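Side-chain contacts in BAG family molecular chaperone regulator 1 (Arabidopsis thaliana, PDB 4HWC), which binds the ATPase domain of HSP70/HSC70 chaperones through its BAG domain and probably acts as a co-chaperone regulating programmed cell death and stress responses: residues Ser10-Glu15 / Ile53-Ile58; Gly21-Phe26 / Gln76-Thr81. All blocks are in the same frame, centred on the assembly; numbering follows the deposited sequence.

Overall arrangement
Interactions 1 and 2 lie on the same helix, 5-31, about 16 Å apart between centres; their nearest atoms remain about 6 Å apart and do not touch. Interaction 1 joins residues 10-15 to residues 53-58, at the far end of helix 38-55 and in the turn after it, about 10 Å from the centre of the chain. Interaction 2 joins residues 21-26 to residues 76-81 of helix 62-88, closer in at about 6 Å. Helix 5-31 thus meets its antiparallel neighbour in the first and its parallel neighbour in the second; both belong to the three-helix BAG domain, which in this family is the part that binds HSP70.

Interaction 1: residues Ser10-Glu15 / Ile53-Ile58; sequences SDISLE and IKLDAI
With CG1 set anti to its carbonyl carbon (chi1 -73°) and CD1 extended beyond it (chi2 179°), Ile-12 brings its terminal methyl in among Lys-54, Leu-55 and Ile-58. Leu-55 leaves its backbone off to one side of the contact, and a chi1 of -69° swings CG and CD2 back toward the isoleucine. The two side chains cross obliquely. Ile-12 CD1 presses on Leu-55 CD2 at 3.4 Å, a squeezed carbon-carbon contact, while the other branch, Ile-12 CG2, rests against the same methyl, Leu-55 CD2, at 3.8 Å. Leu-55 CD2 is therefore gripped by both branches of one isoleucine. Ile-58 comes in tip to tip: its extended chain carries CD1 to 3.5 Å from Ile-12 CD1. Lys-54 contributes only the root of its side chain, CB lying 3.7 Å from Ile-12 CD1; its bond leaves the backbone toward Ile-12, but the chain then leads away, with NZ in a long, weak ion pair with Glu-51. No hydrogen bond spans the two segments, so apolar contact carries the join, most of it converging on Ile-12 CD1. The backbones come nearest at Ile-12 and Leu-55, where the CA atoms stand 7.8 Å apart. Helix 62-88 packs on both segments: Leu-55 touches Gln-71 and Val-72, Ile-58 touches Arg-68, whose NH1 also bonds to Leu-55 O, and Ser-13 OG makes a weak hydrogen bond to Gln-71 OE1. One isoleucine of helix 5-31 thus packs where helix 38-55 runs into the turn before helix 62-88, a helix-to-helix core contact of the three-helix bundle that is the BAG fold.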
loop_
_atom_site.group_PDB
_atom_site.type_symbol
_atom_site.label_atom_id
_atom_site.label_comp_id
_atom_site.label_asym_id
_atom_site.label_seq_id
_atom_site.Cartn_x
_atom_site.Cartn_y
_atom_site.Cartn_z
ATOM N N SER A 10 -0.403 3.873 13.175
ATOM C CA SER A 10 -1.360 4.838 12.641
ATOM C C SER A 10 -0.619 5.792 11.714
ATOM O O SER A 10 -1.220 6.432 10.851
ATOM C CB SER A 10 -2.024 5.629 13.773
ATOM O OG SER A 10 -2.928 4.820 14.506
ATOM N N ASP A 11 0.694 5.878 11.910
ATOM C CA ASP A 11 1.548 6.735 11.101
ATOM C C ASP A 11 1.803 6.094 9.738
ATOM O O ASP A 11 1.711 6.755 8.704
ATOM C CB ASP A 11 2.871 6.980 11.825
ATOM C CG ASP A 11 3.932 7.562 10.917
ATOM O OD1 ASP A 11 4.602 6.778 10.210
ATOM O OD2 ASP A 11 4.089 8.802 10.900
ATOM N N ILE A 12 2.140 4.809 9.749
ATOM C CA ILE A 12 2.377 4.064 8.518
ATOM C C ILE A 12 1.040 4.052 7.795
ATOM O O ILE A 12 0.974 4.092 6.565
ATOM C CB ILE A 12 2.806 2.606 8.820
ATOM C CG1 ILE A 12 4.241 2.589 9.347
ATOM C CG2 ILE A 12 2.654 1.736 7.574
ATOM C CD1 ILE A 12 4.756 1.214 9.709
ATOM N N SER A 13 -0.024 4.003 8.586
ATOM C CA SER A 13 -1.380 3.980 8.067
ATOM C C SER A 13 -1.677 5.222 7.233
ATOM O O SER A 13 -2.366 5.143 6.224
ATOM C CB SER A 13 -2.377 3.890 9.220
ATOM O OG SER A 13 -3.700 3.850 8.728
ATOM N N LEU A 14 -1.154 6.367 7.663
ATOM C CA LEU A 14 -1.369 7.617 6.942
ATOM C C LEU A 14 -0.676 7.570 5.584
ATOM O O LEU A 14 -1.208 8.065 4.593
ATOM C CB LEU A 14 -0.840 8.798 7.759
ATOM C CG LEU A 14 -1.518 9.044 9.111
ATOM C CD1 LEU A 14 -0.823 10.189 9.832
ATOM C CD2 LEU A 14 -2.989 9.358 8.900
ATOM N N GLU A 15 0.509 6.970 5.544
ATOM C CA GLU A 15 1.251 6.850 4.295
ATOM C C GLU A 15 0.573 5.826 3.391
ATOM O O GLU A 15 0.557 5.973 2.167
ATOM C CB GLU A 15 2.694 6.434 4.573
ATOM C CG GLU A 15 3.570 6.324 3.331
ATOM C CD GLU A 15 3.426 7.515 2.387
ATOM O OE1 GLU A 15 3.039 8.613 2.847
ATOM O OE2 GLU A 15 3.713 7.354 1.180
ATOM N N ILE A 53 7.939 -3.438 4.963
ATOM C CA ILE A 53 9.154 -3.700 5.723
ATOM C C ILE A 53 9.048 -3.005 7.085
ATOM O O ILE A 53 9.361 -3.603 8.112
ATOM C CB ILE A 53 10.411 -3.192 4.964
ATOM C CG1 ILE A 53 10.585 -3.977 3.660
ATOM C CG2 ILE A 53 11.653 -3.342 5.840
ATOM C CD1 ILE A 53 11.660 -3.409 2.725
ATOM N N LYS A 54 8.597 -1.752 7.097
ATOM C CA LYS A 54 8.447 -1.006 8.347
ATOM C C LYS A 54 7.480 -1.722 9.291
ATOM O O LYS A 54 7.682 -1.743 10.503
ATOM C CB LYS A 54 7.931 0.413 8.083
ATOM C CG LYS A 54 8.954 1.371 7.470
ATOM C CD LYS A 54 8.327 2.733 7.222
ATOM C CE LYS A 54 9.272 3.660 6.479
ATOM N NZ LYS A 54 9.642 3.121 5.145
ATOM N N LEU A 55 6.425 -2.301 8.726
ATOM C CA LEU A 55 5.439 -3.025 9.525
ATOM C C LEU A 55 5.762 -4.481 9.874
ATOM O O LEU A 55 5.028 -5.115 10.630
ATOM C CB LEU A 55 4.159 -3.246 8.708
ATOM C CG LEU A 55 3.326 -2.001 8.390
ATOM C CD1 LEU A 55 2.274 -2.339 7.330
ATOM C CD2 LEU A 55 2.657 -1.485 9.663
ATOM N N ASP A 56 6.852 -5.008 9.325
ATOM C CA ASP A 56 7.242 -6.396 9.572
ATOM C C ASP A 56 8.230 -6.320 10.738
ATOM O O ASP A 56 8.962 -7.278 10.997
ATOM C CB ASP A 56 7.913 -7.051 8.353
ATOM C CG ASP A 56 8.210 -8.534 8.557
ATOM O OD1 ASP A 56 7.278 -9.299 8.885
ATOM O OD2 ASP A 56 9.376 -8.943 8.374
ATOM N N ALA A 57 8.233 -5.193 11.449
ATOM C CA ALA A 57 9.139 -5.005 12.580
ATOM C C ALA A 57 8.537 -4.260 13.775
ATOM O O ALA A 57 9.243 -3.963 14.738
ATOM C CB ALA A 57 10.401 -4.291 12.111
ATOM N N ILE A 58 7.246 -3.947 13.721
ATOM C CA ILE A 58 6.602 -3.252 14.832
ATOM C C ILE A 58 6.005 -4.277 15.791
ATOM O O ILE A 58 5.090 -5.009 15.427
ATOM C CB ILE A 58 5.477 -2.321 14.342
ATOM C CG1 ILE A 58 6.060 -1.235 13.437
ATOM C CG2 ILE A 58 4.756 -1.704 15.533
ATOM C CD1 ILE A 58 5.025 -0.253 12.910
#

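Interaction 2: residues Gly21-Phe26 / Gln76-Thr81; sequences GRVSAF and QNYVET
Val-23 overlaps the CB and CD1 corner of Tyr-78, its methyls coming in at a slant to the ring, CG2 lying 4.0 Å from Tyr-78 CD1 and 4.1 Å from Tyr-78 CB. CG1 is a little farther from the ring, 4.2 Å from Tyr-78 CD1, and turns instead to the next residue along the same side of the helix, meeting Thr-81 CG2 at 3.8 Å. CG2 thus covers both atoms of that corner, and CG1 lies between it and the threonine methyl. The valine rotation sets this up, with CG1 anti to the backbone N (chi1 173°) and CG2 beside it. On Thr-81, with OG1 beside the backbone N (chi1 -65°), the methyl CG2 stands anti to N and faces the valine. The contact is purely apolar across the two segments and of ordinary van der Waals spacing, with no hydrogen bond between them. The CA atoms of Val-23 and Tyr-78, 7.0 Å apart, mark the nearest approach of the backbones.

Other residues widen the interface in both directions: Tyr-78 also packs on Val-16, two turns earlier on helix 5-31, and Val-23 reaches Leu-82. Phe-26, which turns to helix 38-55 at Leu-41 and Val-44, touches Leu-82 and Leu-85 as well and so spans both neighbours; Arg-22 O sits 3.4 Å above the plane of its ring, toward the rim. Helices 5-31 and 62-88 run in the same direction here, with helix 38-55 antiparallel to them, the up-down-up topology of the three-helix BAG domain.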
loop_
_atom_site.group_PDB
_atom_site.type_symbol
_atom_site.label_atom_id
_atom_site.label_comp_id
_atom_site.label_asym_id
_atom_site.label_seq_id
_atom_site.Cartn_x
_atom_site.Cartn_y
_atom_site.Cartn_z
ATOM N N GLY A 21 -4.337 6.186 -2.407
ATOM C CA GLY A 21 -4.934 7.196 -3.267
ATOM C C GLY A 21 -4.294 7.113 -4.641
ATOM O O GLY A 21 -4.964 7.289 -5.666
ATOM N N ARG A 22 -2.992 6.851 -4.664
ATOM C CA ARG A 22 -2.288 6.711 -5.941
ATOM C C ARG A 22 -2.781 5.477 -6.677
ATOM O O ARG A 22 -2.924 5.475 -7.898
ATOM C CB ARG A 22 -0.788 6.574 -5.715
ATOM C CG ARG A 22 -0.083 7.765 -5.114
ATOM C CD ARG A 22 1.309 7.830 -5.705
ATOM N NE ARG A 22 2.301 8.375 -4.777
ATOM C CZ ARG A 22 3.551 8.651 -5.141
ATOM N NH1 ARG A 22 3.947 8.445 -6.392
ATOM N NH2 ARG A 22 4.420 9.110 -4.228
ATOM N N VAL A 23 -3.052 4.409 -5.935
ATOM C CA VAL A 23 -3.557 3.194 -6.547
ATOM C C VAL A 23 -4.896 3.526 -7.200
ATOM O O VAL A 23 -5.135 3.181 -8.359
ATOM C CB VAL A 23 -3.750 2.055 -5.507
ATOM C CG1 VAL A 23 -4.452 0.863 -6.164
ATOM C CG2 VAL A 23 -2.395 1.615 -4.979
ATOM N N SER A 24 -5.754 4.219 -6.459
ATOM C CA SER A 24 -7.062 4.615 -6.973
ATOM C C SER A 24 -6.916 5.479 -8.227
ATOM O O SER A 24 -7.688 5.344 -9.169
ATOM C CB SER A 24 -7.841 5.378 -5.889
ATOM O OG SER A 24 -9.102 5.804 -6.370
ATOM N N ALA A 25 -5.926 6.369 -8.239
ATOM C CA ALA A 25 -5.702 7.226 -9.405
ATOM C C ALA A 25 -5.319 6.382 -10.620
ATOM O O ALA A 25 -5.808 6.607 -11.725
ATOM C CB ALA A 25 -4.608 8.235 -9.107
ATOM N N PHE A 26 -4.442 5.405 -10.405
ATOM C CA PHE A 26 -3.998 4.523 -11.478
ATOM C C PHE A 26 -5.176 3.736 -12.035
ATOM O O PHE A 26 -5.277 3.510 -13.244
ATOM C CB PHE A 26 -2.934 3.536 -10.968
ATOM C CG PHE A 26 -1.576 4.150 -10.738
ATOM C CD1 PHE A 26 -1.231 5.368 -11.321
ATOM C CD2 PHE A 26 -0.624 3.486 -9.960
ATOM C CE1 PHE A 26 0.039 5.918 -11.136
ATOM C CE2 PHE A 26 0.651 4.026 -9.770
ATOM C CZ PHE A 26 0.983 5.246 -10.360
ATOM N N GLN A 76 -0.740 -5.533 1.234
ATOM C CA GLN A 76 -0.759 -6.713 0.386
ATOM C C GLN A 76 -1.842 -6.563 -0.687
ATOM O O GLN A 76 -1.625 -6.902 -1.852
ATOM C CB GLN A 76 -1.013 -7.970 1.232
ATOM C CG GLN A 76 0.183 -8.371 2.099
ATOM C CD GLN A 76 -0.129 -9.484 3.085
ATOM O OE1 GLN A 76 0.777 -10.065 3.689
ATOM N NE2 GLN A 76 -1.408 -9.777 3.263
ATOM N N ASN A 77 -2.999 -6.036 -0.294
ATOM C CA ASN A 77 -4.101 -5.850 -1.230
ATOM C C ASN A 77 -3.742 -4.836 -2.308
ATOM O O ASN A 77 -4.037 -5.053 -3.477
ATOM C CB ASN A 77 -5.374 -5.376 -0.506
ATOM C CG ASN A 77 -6.047 -6.480 0.287
ATOM O OD1 ASN A 77 -5.706 -7.651 0.159
ATOM N ND2 ASN A 77 -7.024 -6.105 1.106
ATOM N N TYR A 78 -3.122 -3.723 -1.918
ATOM C CA TYR A 78 -2.749 -2.705 -2.899
ATOM C C TYR A 78 -1.677 -3.212 -3.855
ATOM O O TYR A 78 -1.730 -2.938 -5.051
ATOM C CB TYR A 78 -2.251 -1.433 -2.215
ATOM C CG TYR A 78 -3.333 -0.614 -1.544
ATOM C CD1 TYR A 78 -4.552 -0.361 -2.179
ATOM C CD2 TYR A 78 -3.107 -0.031 -0.306
ATOM C CE1 TYR A 78 -5.525 0.455 -1.574
ATOM C CE2 TYR A 78 -4.061 0.776 0.300
ATOM C CZ TYR A 78 -5.260 1.022 -0.339
ATOM O OH TYR A 78 -6.179 1.836 0.283
ATOM N N VAL A 79 -0.697 -3.949 -3.340
ATOM C CA VAL A 79 0.343 -4.474 -4.221
ATOM C C VAL A 79 -0.299 -5.459 -5.201
ATOM O O VAL A 79 0.055 -5.506 -6.379
ATOM C CB VAL A 79 1.474 -5.166 -3.416
ATOM C CG1 VAL A 79 2.470 -5.833 -4.371
ATOM C CG2 VAL A 79 2.203 -4.131 -2.574
ATOM N N GLU A 80 -1.261 -6.230 -4.709
ATOM C CA GLU A 80 -1.976 -7.201 -5.532
ATOM C C GLU A 80 -2.702 -6.469 -6.660
ATOM O O GLU A 80 -2.689 -6.898 -7.812
ATOM C CB GLU A 80 -2.984 -7.958 -4.665
ATOM C CG GLU A 80 -3.824 -8.990 -5.396
ATOM C CD GLU A 80 -4.773 -9.710 -4.453
ATOM O OE1 GLU A 80 -5.260 -10.797 -4.812
ATOM O OE2 GLU A 80 -5.033 -9.183 -3.346
ATOM N N THR A 81 -3.341 -5.359 -6.314
ATOM C CA THR A 81 -4.059 -4.547 -7.291
ATOM C C THR A 81 -3.085 -3.964 -8.314
ATOM O O THR A 81 -3.357 -3.972 -9.519
ATOM C CB THR A 81 -4.814 -3.407 -6.581
ATOM O OG1 THR A 81 -5.827 -3.971 -5.737
ATOM C CG2 THR A 81 -5.466 -2.464 -7.588
#